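Local coordinates for arginase (Thermus thermophilus, PDB 2EF5), which probably catalyses the manganese-dependent hydrolysis of L-arginine to L-ornithine and urea, a step of the urea cycle, at residues 76-85 / 98-108; 158-166 / 199-210. All blocks are in the same frame, centred on the assembly; numbering follows the deposited sequence.

Contact 1: 76-85 / 98-108; sequences LKERLAALPE and LSMGSVAGAAR
Lys77 lies directly over Gly105, with their CA atoms only 3.9 Å apart, and the helix axes approach to 7.3 Å while running nearly parallel (26°). Glycine suits this position because a CB on Gly105 would collide with Lys77 O. Gly101, one turn earlier, completes a GxxxG pattern, and its carbonyl O receives a CA-H...O contact from Lys77 CA at 3.3 Å. The Lys77 side chain leaves with CG trans to its amide nitrogen (chi1 174°), which lays CG against Gly105 CA; the chain then runs extended past the Ala104 methyl, carrying NZ on to Val153 O. Leu80 is a knob in the hole formed by Gly101, Ser102, Gly105 and Ala106; its CD1 comes 3.4 Å from Ser102 O. A turn earlier, Leu76 puts CD2 against Leu98 O. The two helices precede and follow strand 87-93 in the three-layer alpha/beta/alpha arginase fold; Leu80, Leu98 and Ser102 all rest on that strand, so leucines and small residues fill the layer between helices and sheet. Beyond the helix ends, Arg108, at positive phi, reaches across to Ala81 O near the end of helix 66-81. Its NH1 points almost straight at that oxygen, but the modelled bond is very short, so the exact guanidinium position is doubtful. Glu85 CG covers one guanidinium face, and its OE2, 4.1 Å from Arg108 NE and well out of the plane, probably adds only a general electrostatic attraction. In the outer shell Asp259 takes hydrogen bonds from Ser102 OG through OD1 and from Ser99 OG through OD2.

Contact 2: 158-166 / 199-210; sequences DPKDVVLVG and IAEEVLKHLQGL
Val163 directs its CB at Val203, where helix 199-206 packs antiparallel (167°) to strand 162-165. This is helix-on-sheet packing within a beta-alpha-beta crossover: the chain from strand 184-187 to strand 212-217 carries helix 196-206 across the parallel sheet, past strands 162-167 and 113-117. From CB the Val163 side chain forks. CG1, anti to the backbone N (chi1 -179°), meets Val203 CG2 at 3.6 Å; CG2 takes the other direction and touches both His206 CD2 (3.5 Å) and Leu207 CG (3.9 Å). A beta-branched residue suits this place, since its two methyls engage successive helical turns at once. Val165, two residues on along the strand, shares Val203 through its other methyl, CG2, and turns CG1 to Ile199 CG2, both more loosely. Val203 also touches Val115, and Ile199 touches Tyr186, so the helix spans both strands beside 162-167.

Toward the helix end the chemistry turns polar. His206 NE2 hydrogen-bonds a water at 3.0 Å, which also bonds Pro159 O and Val162 O. Replacing His206 by an alanine is likely to cost this water its imidazole partner, though not its two carbonyls, and to open a gap beside Val163 CG2. Leu207, first residue past the helix, sends CD2 to Asp161 O, and the type II turn from Leu207 to Leu210 returns the chain so that the Leu210 side chain crosses that of Asp161 at about a right angle, CD1 lying 3.6 Å from OD1. That acid is paired with Arg111 by a salt bridge. Lys205 NZ forms a salt bridge with Asp158 of the second subunit. A second water donates to Asp161 OD1 at 2.7 Å and to the helix-terminal carbonyl, His206 O, at 2.8 Å.

In the fold
Contact 1 joins helices 66-81 and 99-107, and contact 2 joins strand 162-167 to helix 196-206, all in one parallel-sheet fold; their centres lie about 21 Å apart and their nearest atoms about 8 Å. Contact 1 is helix against helix, only partly buried, and relies on glycines for close backbone approach, with charged side chains at its outer end. Contact 2 is helix against strand, mostly buried, and relies on branched side chains to fill a wider gap, with waters linking its polar end. Contact 1 comes nearer the metals, the Leu98 side chain lying about 9 Å from a manganese ion against about 12 Å for Val162. Within the assembly, contact 2 alone reaches another subunit.

Contact 1: 76-85 / 98-108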
loop_
_atom_site.group_PDB
_atom_site.type_symbol
_atom_site.label_atom_id
_atom_site.label_comp_id
_atom_site.label_asym_id
_atom_site.label_seq_id
_atom_site.Cartn_x
_atom_site.Cartn_y
_atom_site.Cartn_z
ATOM N N LEU A 76 -30.400 -30.429 -22.285
ATOM C CA LEU A 76 -30.874 -29.108 -21.877
ATOM C C LEU A 76 -30.459 -28.055 -22.905
ATOM O O LEU A 76 -31.276 -27.245 -23.335
ATOM C CB LEU A 76 -30.306 -28.741 -20.504
ATOM C CG LEU A 76 -30.579 -27.328 -19.981
ATOM C CD1 LEU A 76 -32.077 -27.120 -19.816
ATOM C CD2 LEU A 76 -29.862 -27.133 -18.650
ATOM N N LYS A 77 -29.189 -28.070 -23.293
ATOM C CA LYS A 77 -28.685 -27.114 -24.269
ATOM C C LYS A 77 -29.519 -27.162 -25.547
ATOM O O LYS A 77 -29.953 -26.132 -26.054
ATOM C CB LYS A 77 -27.222 -27.415 -24.596
ATOM C CG LYS A 77 -26.628 -26.565 -25.711
ATOM C CD LYS A 77 -25.227 -27.038 -26.063
ATOM C CE LYS A 77 -24.663 -26.276 -27.253
ATOM N NZ LYS A 77 -23.300 -26.767 -27.619
ATOM N N GLU A 78 -29.749 -28.368 -26.055
ATOM C CA GLU A 78 -30.519 -28.545 -27.282
ATOM C C GLU A 78 -31.958 -28.076 -27.138
ATOM O O GLU A 78 -32.525 -27.493 -28.064
ATOM C CB GLU A 78 -30.498 -30.014 -27.698
ATOM C CG GLU A 78 -29.099 -30.584 -27.788
ATOM C CD GLU A 78 -29.085 -32.047 -28.171
ATOM O OE1 GLU A 78 -29.833 -32.838 -27.553
ATOM O OE2 GLU A 78 -28.316 -32.404 -29.088
ATOM N N ARG A 79 -32.545 -28.341 -25.975
ATOM C CA ARG A 79 -33.920 -27.941 -25.712
ATOM C C ARG A 79 -34.071 -26.424 -25.736
ATOM O O ARG A 79 -35.041 -25.903 -26.281
ATOM C CB ARG A 79 -34.379 -28.484 -24.357
ATOM C CG ARG A 79 -35.823 -28.156 -24.034
ATOM C CD ARG A 79 -36.792 -29.047 -24.794
ATOM N NE ARG A 79 -38.089 -28.399 -24.980
ATOM C CZ ARG A 79 -39.251 -29.042 -24.995
ATOM N NH1 ARG A 79 -39.284 -30.358 -24.829
ATOM N NH2 ARG A 79 -40.383 -28.373 -25.187
ATOM N N LEU A 80 -33.108 -25.721 -25.150
ATOM C CA LEU A 80 -33.149 -24.263 -25.108
ATOM C C LEU A 80 -32.819 -23.638 -26.467
ATOM O O LEU A 80 -33.434 -22.650 -26.874
ATOM C CB LEU A 80 -32.178 -23.735 -24.041
ATOM C CG LEU A 80 -32.468 -24.090 -22.574
ATOM C CD1 LEU A 80 -31.430 -23.429 -21.679
ATOM C CD2 LEU A 80 -33.862 -23.624 -22.188
ATOM N N ALA A 81 -31.849 -24.215 -27.168
ATOM C CA ALA A 81 -31.449 -23.696 -28.471
ATOM C C ALA A 81 -32.592 -23.825 -29.470
ATOM O O ALA A 81 -32.694 -23.047 -30.416
ATOM C CB ALA A 81 -30.222 -24.446 -28.984
ATOM N N ALA A 82 -33.457 -24.806 -29.249
ATOM C CA ALA A 82 -34.581 -25.039 -30.141
ATOM C C ALA A 82 -35.782 -24.134 -29.877
ATOM O O ALA A 82 -36.717 -24.098 -30.679
ATOM C CB ALA A 82 -35.008 -26.503 -30.061
ATOM N N LEU A 83 -35.770 -23.407 -28.764
ATOM C CA LEU A 83 -36.885 -22.517 -28.445
ATOM C C LEU A 83 -37.014 -21.379 -29.449
ATOM O O LEU A 83 -36.017 -20.867 -29.945
ATOM C CB LEU A 83 -36.714 -21.911 -27.043
ATOM C CG LEU A 83 -36.990 -22.804 -25.828
ATOM C CD1 LEU A 83 -36.668 -22.053 -24.550
ATOM C CD2 LEU A 83 -38.446 -23.232 -25.831
ATOM N N PRO A 84 -38.250 -20.986 -29.790
ATOM C CA PRO A 84 -38.360 -19.877 -30.739
ATOM C C PRO A 84 -37.762 -18.663 -30.024
ATOM O O PRO A 84 -37.961 -18.498 -28.822
ATOM C CB PRO A 84 -39.868 -19.764 -30.962
ATOM C CG PRO A 84 -40.457 -20.297 -29.688
ATOM C CD PRO A 84 -39.578 -21.486 -29.396
ATOM N N GLU A 85 -37.007 -17.833 -30.740
ATOM C CA GLU A 85 -36.396 -16.666 -30.117
ATOM C C GLU A 85 -37.519 -15.728 -29.629
ATOM O O GLU A 85 -38.616 -15.697 -30.192
ATOM C CB GLU A 85 -35.417 -16.018 -31.112
ATOM C CG GLU A 85 -34.198 -16.958 -31.385
ATOM C CD GLU A 85 -33.115 -16.405 -32.299
ATOM O OE1 GLU A 85 -33.326 -16.389 -33.533
ATOM O OE2 GLU A 85 -32.068 -15.929 -31.787
ATOM N N LEU A 98 -25.884 -27.792 -14.233
ATOM C CA LEU A 98 -26.834 -27.623 -15.331
ATOM C C LEU A 98 -26.577 -26.354 -16.135
ATOM O O LEU A 98 -26.965 -26.263 -17.302
ATOM C CB LEU A 98 -28.272 -27.611 -14.794
ATOM C CG LEU A 98 -28.694 -26.425 -13.918
ATOM C CD1 LEU A 98 -28.997 -25.202 -14.775
ATOM C CD2 LEU A 98 -29.937 -26.815 -13.131
ATOM N N SER A 99 -25.919 -25.376 -15.519
ATOM C CA SER A 99 -25.640 -24.122 -16.211
ATOM C C SER A 99 -24.739 -24.277 -17.431
ATOM O O SER A 99 -24.753 -23.419 -18.311
ATOM C CB SER A 99 -25.039 -23.093 -15.247
ATOM O OG SER A 99 -26.029 -22.633 -14.330
ATOM N N MET A 100 -23.962 -25.357 -17.492
ATOM C CA MET A 100 -23.100 -25.567 -18.648
ATOM C C MET A 100 -24.007 -25.697 -19.864
ATOM O O MET A 100 -23.695 -25.203 -20.944
ATOM C CB MET A 100 -22.265 -26.841 -18.484
ATOM C CG MET A 100 -21.260 -26.795 -17.346
ATOM S SD MET A 100 -20.227 -28.284 -17.257
ATOM C CE MET A 100 -21.415 -29.495 -16.740
ATOM N N GLY A 101 -25.136 -26.365 -19.671
ATOM C CA GLY A 101 -26.083 -26.544 -20.755
ATOM C C GLY A 101 -27.034 -25.370 -20.928
ATOM O O GLY A 101 -27.369 -25.005 -22.057
ATOM N N SER A 102 -27.466 -24.761 -19.823
ATOM C CA SER A 102 -28.403 -23.646 -19.923
ATOM C C SER A 102 -27.793 -22.416 -20.577
ATOM O O SER A 102 -28.407 -21.824 -21.470
ATOM C CB SER A 102 -28.979 -23.277 -18.547
ATOM O OG SER A 102 -28.001 -22.709 -17.701
ATOM N N VAL A 103 -26.589 -22.034 -20.157
ATOM C CA VAL A 103 -25.937 -20.862 -20.727
ATOM C C VAL A 103 -25.594 -21.081 -22.195
ATOM O O VAL A 103 -25.901 -20.239 -23.036
ATOM C CB VAL A 103 -24.650 -20.489 -19.948
ATOM C CG1 VAL A 103 -23.969 -19.288 -20.601
ATOM C CG2 VAL A 103 -25.004 -20.154 -18.500
ATOM N N ALA A 104 -24.973 -22.219 -22.499
ATOM C CA ALA A 104 -24.598 -22.548 -23.871
ATOM C C ALA A 104 -25.835 -22.606 -24.761
ATOM O O ALA A 104 -25.813 -22.144 -25.901
ATOM C CB ALA A 104 -23.866 -23.888 -23.909
ATOM N N GLY A 105 -26.914 -23.172 -24.234
ATOM C CA GLY A 105 -28.138 -23.280 -25.003
ATOM C C GLY A 105 -28.843 -21.950 -25.183
ATOM O O GLY A 105 -29.245 -21.610 -26.294
ATOM N N ALA A 106 -28.985 -21.195 -24.096
ATOM C CA ALA A 106 -29.656 -19.893 -24.129
ATOM C C ALA A 106 -28.880 -18.828 -24.900
ATOM O O ALA A 106 -29.462 -17.849 -25.368
ATOM C CB ALA A 106 -29.925 -19.402 -22.696
ATOM N N ALA A 107 -27.572 -19.014 -25.026
ATOM C CA ALA A 107 -26.729 -18.056 -25.728
ATOM C C ALA A 107 -27.030 -18.028 -27.224
ATOM O O ALA A 107 -26.831 -17.008 -27.887
ATOM C CB ALA A 107 -25.263 -18.387 -25.497
ATOM N N ARG A 108 -27.500 -19.153 -27.752
ATOM C CA ARG A 108 -27.832 -19.252 -29.169
ATOM C C ARG A 108 -26.672 -18.885 -30.085
ATOM O O ARG A 108 -26.871 -18.270 -31.129
ATOM C CB ARG A 108 -29.029 -18.354 -29.493
ATOM C CG ARG A 108 -30.296 -18.777 -28.798
ATOM C CD ARG A 108 -31.510 -18.066 -29.349
ATOM N NE ARG A 108 -32.715 -18.779 -28.950
ATOM C CZ ARG A 108 -32.952 -20.049 -29.258
ATOM N NH1 ARG A 108 -32.071 -20.732 -29.974
ATOM N NH2 ARG A 108 -34.052 -20.644 -28.829
#

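Contact 2: 158-166 / 199-210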
loop_
_atom_site.group_PDB
_atom_site.type_symbol
_atom_site.label_atom_id
_atom_site.label_comp_id
_atom_site.label_asym_id
_atom_site.label_seq_id
_atom_site.Cartn_x
_atom_site.Cartn_y
_atom_site.Cartn_z
ATOM N N ASP A 158 -16.880 -15.614 -22.940
ATOM C CA ASP A 158 -15.522 -15.122 -22.775
ATOM C C ASP A 158 -15.415 -14.689 -21.318
ATOM O O ASP A 158 -16.297 -14.002 -20.812
ATOM C CB ASP A 158 -15.276 -13.921 -23.691
ATOM C CG ASP A 158 -13.832 -13.446 -23.660
ATOM O OD1 ASP A 158 -13.314 -13.146 -22.563
ATOM O OD2 ASP A 158 -13.211 -13.374 -24.743
ATOM N N PRO A 159 -14.334 -15.082 -20.629
ATOM C CA PRO A 159 -14.126 -14.726 -19.222
ATOM C C PRO A 159 -14.357 -13.246 -18.939
ATOM O O PRO A 159 -14.747 -12.869 -17.834
ATOM C CB PRO A 159 -12.674 -15.135 -18.974
ATOM C CG PRO A 159 -12.499 -16.305 -19.884
ATOM C CD PRO A 159 -13.186 -15.845 -21.152
ATOM N N LYS A 160 -14.115 -12.408 -19.941
ATOM C CA LYS A 160 -14.281 -10.972 -19.778
ATOM C C LYS A 160 -15.735 -10.523 -19.809
ATOM O O LYS A 160 -16.034 -9.372 -19.492
ATOM C CB LYS A 160 -13.467 -10.225 -20.842
ATOM C CG LYS A 160 -11.960 -10.459 -20.702
ATOM C CD LYS A 160 -11.145 -9.592 -21.657
ATOM C CE LYS A 160 -9.653 -9.754 -21.393
ATOM N NZ LYS A 160 -8.826 -8.873 -22.270
ATOM N N ASP A 161 -16.636 -11.424 -20.192
ATOM C CA ASP A 161 -18.054 -11.097 -20.231
ATOM C C ASP A 161 -18.759 -11.793 -19.067
ATOM O O ASP A 161 -19.963 -12.043 -19.112
ATOM C CB ASP A 161 -18.682 -11.530 -21.557
ATOM C CG ASP A 161 -18.070 -10.820 -22.753
ATOM O OD1 ASP A 161 -17.800 -9.608 -22.644
ATOM O OD2 ASP A 161 -17.875 -11.467 -23.806
ATOM N N VAL A 162 -17.989 -12.099 -18.025
ATOM C CA VAL A 162 -18.517 -12.760 -16.834
ATOM C C VAL A 162 -18.315 -11.886 -15.599
ATOM O O VAL A 162 -17.276 -11.255 -15.436
ATOM C CB VAL A 162 -17.819 -14.118 -16.571
ATOM C CG1 VAL A 162 -18.275 -14.696 -15.216
ATOM C CG2 VAL A 162 -18.137 -15.103 -17.698
ATOM N N VAL A 163 -19.322 -11.840 -14.736
ATOM C CA VAL A 163 -19.229 -11.073 -13.499
ATOM C C VAL A 163 -19.819 -11.925 -12.386
ATOM O O VAL A 163 -20.923 -12.447 -12.521
ATOM C CB VAL A 163 -20.015 -9.729 -13.567
ATOM C CG1 VAL A 163 -19.865 -8.980 -12.255
ATOM C CG2 VAL A 163 -19.497 -8.855 -14.712
ATOM N N LEU A 164 -19.060 -12.085 -11.306
ATOM C CA LEU A 164 -19.488 -12.856 -10.148
ATOM C C LEU A 164 -19.932 -11.856 -9.087
ATOM O O LEU A 164 -19.252 -10.856 -8.859
ATOM C CB LEU A 164 -18.327 -13.693 -9.606
ATOM C CG LEU A 164 -17.993 -15.007 -10.313
ATOM C CD1 LEU A 164 -16.602 -15.504 -9.910
ATOM C CD2 LEU A 164 -19.052 -16.038 -9.936
ATOM N N VAL A 165 -21.060 -12.130 -8.437
ATOM C CA VAL A 165 -21.576 -11.238 -7.405
ATOM C C VAL A 165 -21.996 -12.019 -6.169
ATOM O O VAL A 165 -22.747 -12.991 -6.270
ATOM C CB VAL A 165 -22.814 -10.439 -7.915
ATOM C CG1 VAL A 165 -23.297 -9.464 -6.835
ATOM C CG2 VAL A 165 -22.473 -9.691 -9.203
ATOM N N GLY A 166 -21.503 -11.589 -5.011
ATOM C CA GLY A 166 -21.855 -12.226 -3.754
ATOM C C GLY A 166 -20.917 -13.310 -3.260
ATOM O O GLY A 166 -21.192 -13.942 -2.245
ATOM N N ILE A 199 -22.720 -1.714 -7.365
ATOM C CA ILE A 199 -22.250 -2.937 -8.015
ATOM C C ILE A 199 -23.122 -3.318 -9.199
ATOM O O ILE A 199 -22.609 -3.716 -10.243
ATOM C CB ILE A 199 -22.202 -4.111 -7.029
ATOM C CG1 ILE A 199 -21.075 -3.880 -6.024
ATOM C CG2 ILE A 199 -21.982 -5.422 -7.774
ATOM C CD1 ILE A 199 -21.019 -4.909 -4.935
ATOM N N ALA A 200 -24.438 -3.197 -9.046
ATOM C CA ALA A 200 -25.361 -3.518 -10.132
ATOM C C ALA A 200 -25.087 -2.616 -11.334
ATOM O O ALA A 200 -25.127 -3.062 -12.479
ATOM C CB ALA A 200 -26.803 -3.345 -9.668
ATOM N N GLU A 201 -24.810 -1.344 -11.062
ATOM C CA GLU A 201 -24.519 -0.372 -12.115
ATOM C C GLU A 201 -23.224 -0.770 -12.816
ATOM O O GLU A 201 -23.137 -0.746 -14.041
ATOM C CB GLU A 201 -24.367 1.033 -11.519
ATOM C CG GLU A 201 -25.557 1.504 -10.686
ATOM C CD GLU A 201 -26.728 1.990 -11.523
ATOM O OE1 GLU A 201 -27.079 1.327 -12.526
ATOM O OE2 GLU A 201 -27.312 3.037 -11.164
ATOM N N GLU A 202 -22.220 -1.135 -12.029
ATOM C CA GLU A 202 -20.934 -1.544 -12.581
ATOM C C GLU A 202 -21.030 -2.831 -13.398
ATOM O O GLU A 202 -20.324 -3.001 -14.392
ATOM C CB GLU A 202 -19.908 -1.697 -11.456
ATOM C CG GLU A 202 -19.359 -0.365 -10.967
ATOM C CD GLU A 202 -18.318 -0.520 -9.878
ATOM O OE1 GLU A 202 -17.678 -1.592 -9.811
ATOM O OE2 GLU A 202 -18.125 0.435 -9.095
ATOM N N VAL A 203 -21.899 -3.741 -12.975
ATOM C CA VAL A 203 -22.091 -4.989 -13.700
ATOM C C VAL A 203 -22.629 -4.667 -15.097
ATOM O O VAL A 203 -22.112 -5.153 -16.106
ATOM C CB VAL A 203 -23.103 -5.923 -12.964
ATOM C CG1 VAL A 203 -23.570 -7.036 -13.879
ATOM C CG2 VAL A 203 -22.455 -6.515 -11.725
ATOM N N LEU A 204 -23.672 -3.844 -15.155
ATOM C CA LEU A 204 -24.275 -3.479 -16.430
ATOM C C LEU A 204 -23.300 -2.750 -17.355
ATOM O O LEU A 204 -23.354 -2.919 -18.578
ATOM C CB LEU A 204 -25.508 -2.606 -16.193
ATOM C CG LEU A 204 -26.704 -3.304 -15.543
ATOM C CD1 LEU A 204 -27.795 -2.286 -15.260
ATOM C CD2 LEU A 204 -27.213 -4.405 -16.459
ATOM N N LYS A 205 -22.423 -1.941 -16.766
ATOM C CA LYS A 205 -21.438 -1.181 -17.533
ATOM C C LYS A 205 -20.393 -2.135 -18.091
ATOM O O LYS A 205 -20.055 -2.091 -19.281
ATOM C CB LYS A 205 -20.753 -0.143 -16.636
ATOM C CG LYS A 205 -19.806 0.808 -17.361
ATOM C CD LYS A 205 -20.563 1.834 -18.200
ATOM C CE LYS A 205 -19.639 2.929 -18.728
ATOM N NZ LYS A 205 -20.400 4.044 -19.380
ATOM N N HIS A 206 -19.886 -3.000 -17.218
ATOM C CA HIS A 206 -18.873 -3.976 -17.595
ATOM C C HIS A 206 -19.365 -4.882 -18.720
ATOM O O HIS A 206 -18.572 -5.350 -19.537
ATOM C CB HIS A 206 -18.501 -4.830 -16.387
ATOM C CG HIS A 206 -17.322 -5.723 -16.616
ATOM N ND1 HIS A 206 -16.038 -5.243 -16.749
ATOM C CD2 HIS A 206 -17.237 -7.070 -16.751
ATOM C CE1 HIS A 206 -15.210 -6.254 -16.960
ATOM N NE2 HIS A 206 -15.916 -7.371 -16.965
ATOM N N LEU A 207 -20.675 -5.119 -18.759
ATOM C CA LEU A 207 -21.269 -5.985 -19.774
ATOM C C LEU A 207 -22.178 -5.195 -20.709
ATOM O O LEU A 207 -23.119 -5.746 -21.289
ATOM C CB LEU A 207 -22.084 -7.095 -19.096
ATOM C CG LEU A 207 -21.380 -7.946 -18.036
ATOM C CD1 LEU A 207 -22.366 -8.941 -17.426
ATOM C CD2 LEU A 207 -20.215 -8.685 -18.674
ATOM N N GLN A 208 -21.888 -3.909 -20.864
ATOM C CA GLN A 208 -22.703 -3.042 -21.703
ATOM C C GLN A 208 -22.924 -3.557 -23.125
ATOM O O GLN A 208 -22.039 -4.167 -23.729
ATOM C CB GLN A 208 -22.097 -1.634 -21.744
ATOM C CG GLN A 208 -20.759 -1.527 -22.460
ATOM C CD GLN A 208 -20.187 -0.119 -22.399
ATOM O OE1 GLN A 208 -20.873 0.859 -22.706
ATOM N NE2 GLN A 208 -18.924 -0.010 -22.002
ATOM N N GLY A 209 -24.127 -3.316 -23.638
ATOM C CA GLY A 209 -24.478 -3.731 -24.984
ATOM C C GLY A 209 -24.728 -5.210 -25.214
ATOM O O GLY A 209 -25.056 -5.610 -26.331
ATOM N N LEU A 210 -24.598 -6.025 -24.173
ATOM C CA LEU A 210 -24.790 -7.465 -24.316
ATOM C C LEU A 210 -26.056 -8.006 -23.682
ATOM O O LEU A 210 -26.541 -7.470 -22.681
ATOM C CB LEU A 210 -23.619 -8.219 -23.683
ATOM C CG LEU A 210 -22.185 -7.972 -24.141
ATOM C CD1 LEU A 210 -21.244 -8.795 -23.274
ATOM C CD2 LEU A 210 -22.032 -8.352 -25.609
HETATM O O HOH W 1 -15.007 -10.138 -16.373
HETATM O O HOH W 2 -18.509 -7.156 -21.740
#